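Local coordinates for protein polysaccharide deacetylase (Streptococcus pyogenes, PDB 6DQ3) that removes N-acetyl groups from the linkage unit of streptococcal cell-wall rhamnopolysaccharides, as a zinc-dependent deacetylase of carbohydrate esterase family 4, at residues F76-I81 against N101-L106; N136-E141 against T149-D154. All coordinates share one frame; numbering follows the deposited sequence.

Contact 1 of 2, residues F76-I81 against N101-L106. With ZN (zinc ion), chain D.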
loop_
_atom_site.group_PDB
_atom_site.type_symbol
_atom_site.label_atom_id
_atom_site.label_comp_id
_atom_site.label_asym_id
_atom_site.label_seq_id
_atom_site.Cartn_x
_atom_site.Cartn_y
_atom_site.Cartn_z
ATOM N N PHE A 76 1.233 -2.463 -0.665
ATOM C CA PHE A 76 1.978 -2.886 -1.845
ATOM C C PHE A 76 1.607 -1.956 -2.989
ATOM O O PHE A 76 0.421 -1.789 -3.285
ATOM C CB PHE A 76 1.634 -4.330 -2.251
ATOM C CG PHE A 76 2.130 -5.383 -1.298
ATOM C CD1 PHE A 76 1.583 -5.512 -0.036
ATOM C CD2 PHE A 76 3.126 -6.266 -1.685
ATOM C CE1 PHE A 76 2.035 -6.488 0.831
ATOM C CE2 PHE A 76 3.580 -7.242 -0.821
ATOM C CZ PHE A 76 3.035 -7.351 0.436
ATOM N N ASP A 77 2.601 -1.388 -3.662
ATOM C CA ASP A 77 2.330 -0.512 -4.791
ATOM C C ASP A 77 2.459 -1.250 -6.123
ATOM O O ASP A 77 3.127 -2.285 -6.227
ATOM C CB ASP A 77 3.274 0.700 -4.793
ATOM C CG ASP A 77 3.190 1.517 -3.520
ATOM O OD1 ASP A 77 2.154 1.457 -2.830
ATOM O OD2 ASP A 77 4.165 2.234 -3.212
ATOM N N ASP A 78 1.769 -0.700 -7.135
ATOM C CA ASP A 78 1.969 -0.973 -8.561
ATOM C C ASP A 78 1.211 -2.193 -9.071
ATOM O O ASP A 78 1.354 -2.572 -10.242
ATOM C CB ASP A 78 3.468 -1.125 -8.860
ATOM C CG ASP A 78 4.239 0.171 -8.702
ATOM O OD1 ASP A 78 3.593 1.221 -8.567
ATOM O OD2 ASP A 78 5.489 0.142 -8.689
ATOM N N SER A 79 0.386 -2.785 -8.222
ATOM C CA SER A 79 -0.534 -3.861 -8.587
ATOM C C SER A 79 0.122 -4.866 -9.532
ATOM O O SER A 79 -0.385 -5.172 -10.614
ATOM C CB SER A 79 -1.817 -3.286 -9.193
ATOM O OG SER A 79 -1.533 -2.265 -10.135
ATOM N N MET A 80 1.262 -5.392 -9.096
ATOM C CA MET A 80 2.017 -6.362 -9.873
ATOM C C MET A 80 1.495 -7.769 -9.618
ATOM O O MET A 80 0.968 -8.075 -8.544
ATOM C CB MET A 80 3.503 -6.258 -9.526
ATOM C CG MET A 80 4.110 -4.913 -9.923
ATOM S SD MET A 80 5.839 -4.699 -9.469
ATOM C CE MET A 80 5.727 -4.756 -7.687
ATOM N N ILE A 81 1.641 -8.630 -10.629
ATOM C CA ILE A 81 1.005 -9.942 -10.580
ATOM C C ILE A 81 1.611 -10.801 -9.470
ATOM O O ILE A 81 0.942 -11.697 -8.934
ATOM C CB ILE A 81 1.096 -10.615 -11.966
ATOM C CG1 ILE A 81 0.274 -11.906 -11.989
ATOM C CG2 ILE A 81 2.549 -10.881 -12.352
ATOM C CD1 ILE A 81 -1.211 -11.680 -11.769
ATOM N N ASN A 101 -2.036 -0.811 -3.987
ATOM C CA ASN A 101 -2.356 0.445 -4.652
ATOM C C ASN A 101 -2.233 0.255 -6.158
ATOM O O ASN A 101 -1.138 0.008 -6.675
ATOM C CB ASN A 101 -1.432 1.524 -4.107
ATOM C CG ASN A 101 -1.580 1.671 -2.602
ATOM O OD1 ASN A 101 -2.695 1.794 -2.100
ATOM N ND2 ASN A 101 -0.469 1.615 -1.875
ATOM N N VAL A 102 -3.360 0.397 -6.855
ATOM C CA VAL A 102 -3.540 -0.156 -8.191
ATOM C C VAL A 102 -3.355 0.920 -9.255
ATOM O O VAL A 102 -3.930 2.016 -9.164
ATOM C CB VAL A 102 -4.924 -0.812 -8.338
ATOM C CG1 VAL A 102 -5.107 -1.340 -9.766
ATOM C CG2 VAL A 102 -5.125 -1.914 -7.307
ATOM N N ILE A 103 -2.574 0.582 -10.280
ATOM C CA ILE A 103 -2.439 1.383 -11.490
ATOM C C ILE A 103 -3.551 0.928 -12.429
ATOM O O ILE A 103 -3.425 -0.095 -13.107
ATOM C CB ILE A 103 -1.059 1.210 -12.126
ATOM C CG1 ILE A 103 0.042 1.503 -11.104
ATOM C CG2 ILE A 103 -0.913 2.093 -13.353
ATOM C CD1 ILE A 103 1.438 1.120 -11.578
ATOM N N THR A 104 -4.649 1.685 -12.479
ATOM C CA THR A 104 -5.851 1.146 -13.107
ATOM C C THR A 104 -5.694 0.992 -14.613
ATOM O O THR A 104 -6.324 0.111 -15.205
ATOM C CB THR A 104 -7.067 2.014 -12.784
ATOM O OG1 THR A 104 -6.861 3.350 -13.258
ATOM C CG2 THR A 104 -7.305 2.033 -11.277
ATOM N N GLY A 105 -4.864 1.822 -15.247
ATOM C CA GLY A 105 -4.695 1.724 -16.687
ATOM C C GLY A 105 -4.109 0.398 -17.139
ATOM O O GLY A 105 -4.512 -0.147 -18.172
ATOM N N LEU A 106 -3.135 -0.128 -16.393
ATOM C CA LEU A 106 -2.543 -1.413 -16.764
ATOM C C LEU A 106 -3.562 -2.541 -16.652
ATOM O O LEU A 106 -3.592 -3.444 -17.496
ATOM C CB LEU A 106 -1.323 -1.701 -15.891
ATOM C CG LEU A 106 -0.103 -0.827 -16.177
ATOM C CD1 LEU A 106 0.878 -0.834 -15.021
ATOM C CD2 LEU A 106 0.588 -1.281 -17.466
HETATM ZN ZN ZN D . 4.215 3.153 -8.216
HETATM O O HOH W 1 6.410 2.594 -8.953
HETATM O O HOH W 2 -2.631 -2.680 -12.643
#
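Asp-77 and Asn-101 pair at the C-terminal ends of parallel strands 71-77 and 98-102, joined by helix 81-93 in a beta-alpha-beta crossover of the distorted beta/alpha barrel (NodB homology domain) of family 4 carbohydrate esterases. The tight part is polar and buried. Asn-101 N donates to Phe-76 O (2.7 Å) and Asn-101 O accepts from Asp-78 N (3.0 Å), so one residue bridges both sides of Asp-77. On the same face of the sheet the two side chains run alongside each other, and Asn-101 ND2 gives a nearly straight bond to Asp-77 OD1 at 2.8 Å. That oxygen lies within the amide plane, although carboxylate and amide are turned 40° apart. Asp-77 OD2 forms a salt bridge with Arg-212, so both carboxylate oxygens are held and its rotation is probably fixed, with a bound acetate close by.

The looser side lies at the partly exposed Asp-78, which directs OD1 to the zinc ion (2.1 Å), also bound by His-133 and His-137, while OD2 accepts from a water that itself reaches the metal. Ile-103, still buried, sets CD1 3.7 Å from Asp-78 OD1. Ser-79, buried too, turns OG between its own backbone N and carbonyl carbon (chi1 45°), toward residues 101-106, where it receives Ile-103 N at 3.0 Å; a water 2.8 Å from Ser-79 OG donates to Ile-103 O.

Contact 2 of 2, residues N136-E141 against T149-D154. With ZN (zinc ion), chain E; ZN (zinc ion), chain D; EDO (1,2-ethanediol), chain H.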
loop_
_atom_site.group_PDB
_atom_site.type_symbol
_atom_site.label_atom_id
_atom_site.label_comp_id
_atom_site.label_asym_id
_atom_site.label_seq_id
_atom_site.Cartn_x
_atom_site.Cartn_y
_atom_site.Cartn_z
ATOM N N ASN A 136 -2.345 6.163 -15.074
ATOM C CA ASN A 136 -1.179 5.931 -15.911
ATOM C C ASN A 136 0.147 6.056 -15.170
ATOM O O ASN A 136 1.202 5.928 -15.797
ATOM C CB ASN A 136 -1.214 6.902 -17.100
ATOM C CG ASN A 136 -2.424 6.679 -18.001
ATOM O OD1 ASN A 136 -2.555 5.626 -18.634
ATOM N ND2 ASN A 136 -3.308 7.673 -18.069
ATOM N N HIS A 137 0.123 6.278 -13.853
ATOM C CA HIS A 137 1.331 6.370 -13.037
ATOM C C HIS A 137 2.245 7.505 -13.486
ATOM O O HIS A 137 3.465 7.310 -13.599
ATOM C CB HIS A 137 2.085 5.035 -13.076
ATOM C CG HIS A 137 2.954 4.778 -11.882
ATOM N ND1 HIS A 137 4.295 5.099 -11.850
ATOM C CD2 HIS A 137 2.684 4.188 -10.693
ATOM C CE1 HIS A 137 4.806 4.740 -10.686
ATOM N NE2 HIS A 137 3.849 4.183 -9.966
ATOM N N PRO A 138 1.713 8.702 -13.722
ATOM C CA PRO A 138 2.581 9.852 -13.983
ATOM C C PRO A 138 3.212 10.377 -12.701
ATOM O O PRO A 138 2.791 10.058 -11.587
ATOM C CB PRO A 138 1.621 10.891 -14.571
ATOM C CG PRO A 138 0.335 10.615 -13.829
ATOM C CD PRO A 138 0.287 9.089 -13.701
ATOM N N ASP A 139 4.246 11.194 -12.885
ATOM C CA ASP A 139 4.703 12.100 -11.830
ATOM C C ASP A 139 3.631 13.174 -11.673
ATOM O O ASP A 139 3.543 14.107 -12.477
ATOM C CB ASP A 139 6.063 12.688 -12.184
ATOM C CG ASP A 139 6.569 13.681 -11.147
ATOM O OD1 ASP A 139 5.797 14.084 -10.255
ATOM O OD2 ASP A 139 7.758 14.051 -11.222
ATOM N N LEU A 140 2.789 13.027 -10.643
ATOM C CA LEU A 140 1.660 13.937 -10.459
ATOM C C LEU A 140 2.126 15.385 -10.347
ATOM O O LEU A 140 1.449 16.302 -10.818
ATOM C CB LEU A 140 0.866 13.535 -9.213
ATOM C CG LEU A 140 0.038 12.253 -9.271
ATOM C CD1 LEU A 140 -0.497 11.863 -7.903
ATOM C CD2 LEU A 140 -1.109 12.430 -10.261
ATOM N N GLU A 141 3.281 15.600 -9.713
ATOM C CA GLU A 141 3.821 16.940 -9.524
ATOM C C GLU A 141 4.052 17.668 -10.838
ATOM O O GLU A 141 3.954 18.899 -10.887
ATOM C CB GLU A 141 5.147 16.849 -8.776
ATOM C CG GLU A 141 5.189 17.569 -7.463
ATOM C CD GLU A 141 6.583 17.630 -6.893
ATOM O OE1 GLU A 141 7.275 16.595 -6.871
ATOM O OE2 GLU A 141 6.988 18.728 -6.470
ATOM N N THR A 149 -6.274 15.896 -11.501
ATOM C CA THR A 149 -7.647 15.536 -11.172
ATOM C C THR A 149 -8.080 14.297 -11.950
ATOM O O THR A 149 -8.593 13.333 -11.370
ATOM C CB THR A 149 -8.577 16.719 -11.448
ATOM O OG1 THR A 149 -8.122 17.875 -10.729
ATOM C CG2 THR A 149 -9.998 16.401 -11.017
ATOM N N THR A 150 -7.848 14.288 -13.266
ATOM C CA THR A 150 -8.228 13.137 -14.083
ATOM C C THR A 150 -7.528 11.868 -13.607
ATOM O O THR A 150 -8.164 10.822 -13.436
ATOM C CB THR A 150 -7.903 13.412 -15.553
ATOM O OG1 THR A 150 -8.620 14.572 -15.995
ATOM C CG2 THR A 150 -8.274 12.220 -16.436
ATOM N N GLU A 151 -6.214 11.941 -13.382
ATOM C CA GLU A 151 -5.452 10.753 -13.010
ATOM C C GLU A 151 -5.918 10.181 -11.678
ATOM O O GLU A 151 -5.932 8.959 -11.488
ATOM C CB GLU A 151 -3.964 11.089 -12.948
ATOM C CG GLU A 151 -3.299 11.215 -14.305
ATOM C CD GLU A 151 -3.100 9.869 -14.980
ATOM O OE1 GLU A 151 -3.188 8.825 -14.298
ATOM O OE2 GLU A 151 -2.851 9.855 -16.200
ATOM N N MET A 152 -6.295 11.043 -10.738
ATOM C CA MET A 152 -6.718 10.590 -9.422
ATOM C C MET A 152 -8.205 10.275 -9.367
ATOM O O MET A 152 -8.627 9.455 -8.543
ATOM C CB MET A 152 -6.381 11.652 -8.370
ATOM C CG MET A 152 -4.893 11.744 -8.041
ATOM S SD MET A 152 -4.550 12.825 -6.634
ATOM C CE MET A 152 -4.387 14.415 -7.458
ATOM N N LYS A 153 -9.006 10.907 -10.225
ATOM C CA LYS A 153 -10.451 10.725 -10.208
ATOM C C LYS A 153 -10.897 9.539 -11.053
ATOM O O LYS A 153 -11.706 8.723 -10.601
ATOM C CB LYS A 153 -11.153 11.989 -10.718
ATOM C CG LYS A 153 -12.665 11.847 -10.870
ATOM C CD LYS A 153 -13.287 13.122 -11.427
ATOM C CE LYS A 153 -14.793 13.169 -11.200
ATOM N NZ LYS A 153 -15.489 11.970 -11.739
ATOM N N ASP A 154 -10.408 9.454 -12.293
ATOM C CA ASP A 154 -10.867 8.406 -13.197
ATOM C C ASP A 154 -10.486 7.025 -12.683
ATOM O O ASP A 154 -11.211 6.052 -12.919
ATOM C CB ASP A 154 -10.287 8.617 -14.597
ATOM C CG ASP A 154 -10.941 9.764 -15.345
ATOM O OD1 ASP A 154 -11.894 10.378 -14.820
ATOM O OD2 ASP A 154 -10.491 10.047 -16.475
HETATM ZN ZN ZN E . 8.640 16.830 -5.602
HETATM ZN ZN ZN D . 4.215 3.153 -8.216
HETATM C C1 EDO H . -1.386 1.090 -19.605
HETATM O O1 EDO H . -0.805 0.644 -20.834
HETATM C C2 EDO H . -1.517 2.610 -19.621
HETATM O O2 EDO H . -2.251 3.005 -18.462
HETATM O O HOH W 1 6.410 2.594 -8.953
#
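Asn-136 and Glu-151 mark the nearest backbone approach, 7.1 Å between their CA atoms, where the loop after strand 128-132 passes helix 145-162 without any backbone-to-backbone bond. The Glu-151 carboxylate grips Asn-136 with both oxygens. Its OE1 takes Asn-136 N at 2.9 Å through the syn lone pair, and OE2 takes Asn-136 ND2, also at 2.9 Å, on the syn side but 19° out of the carboxylate plane. The two side chains cross nearly at right angles, their flat groups 69° apart. A bend at chi2 (-73°) folds the glutamate chain, and Pro-138 meets it from the opposite direction, with Pro-138 CG 3.7 Å from Glu-151 CG. Farther along the loop, Leu-140 sets CD2 against Glu-151 CB at 4.1 Å and CD1 toward Met-152 SD; helix 179-187 adjoins both Leu-140 and Met-152. An ethanediol, probably from the crystallisation liquor, donates to Asn-136 OD1. Next in the chain, His-137 points away from the helix and binds the zinc ion through NE2. Three N-H groups, with Val-135 N bound weakly to OE1, converge on the buried carboxylate, consistent with its being ionised; the loop is thus tied to the helix right before a zinc ligand.

Both contacts supply ligands to one zinc ion, Asp-78 from contact 1 and His-137 from contact 2, and share the water on that metal. They meet directly where Ile-103 CD1 packs on His-137 CD2 (3.4 Å). Contact 1 is buried and joins neighbouring parallel strands of the sheet; main-chain and side-chain bonds share it equally, whereas every hydrogen bond between the segments of contact 2 ends on a glutamate side chain. Contact 2 lies nearer the surface, its centre about 17 Å from the centre of the chain, against about 10 Å for the centre of contact 1, and binds a loop to a helix with a small apolar patch beside the glutamate. No strand or helix is common to the two.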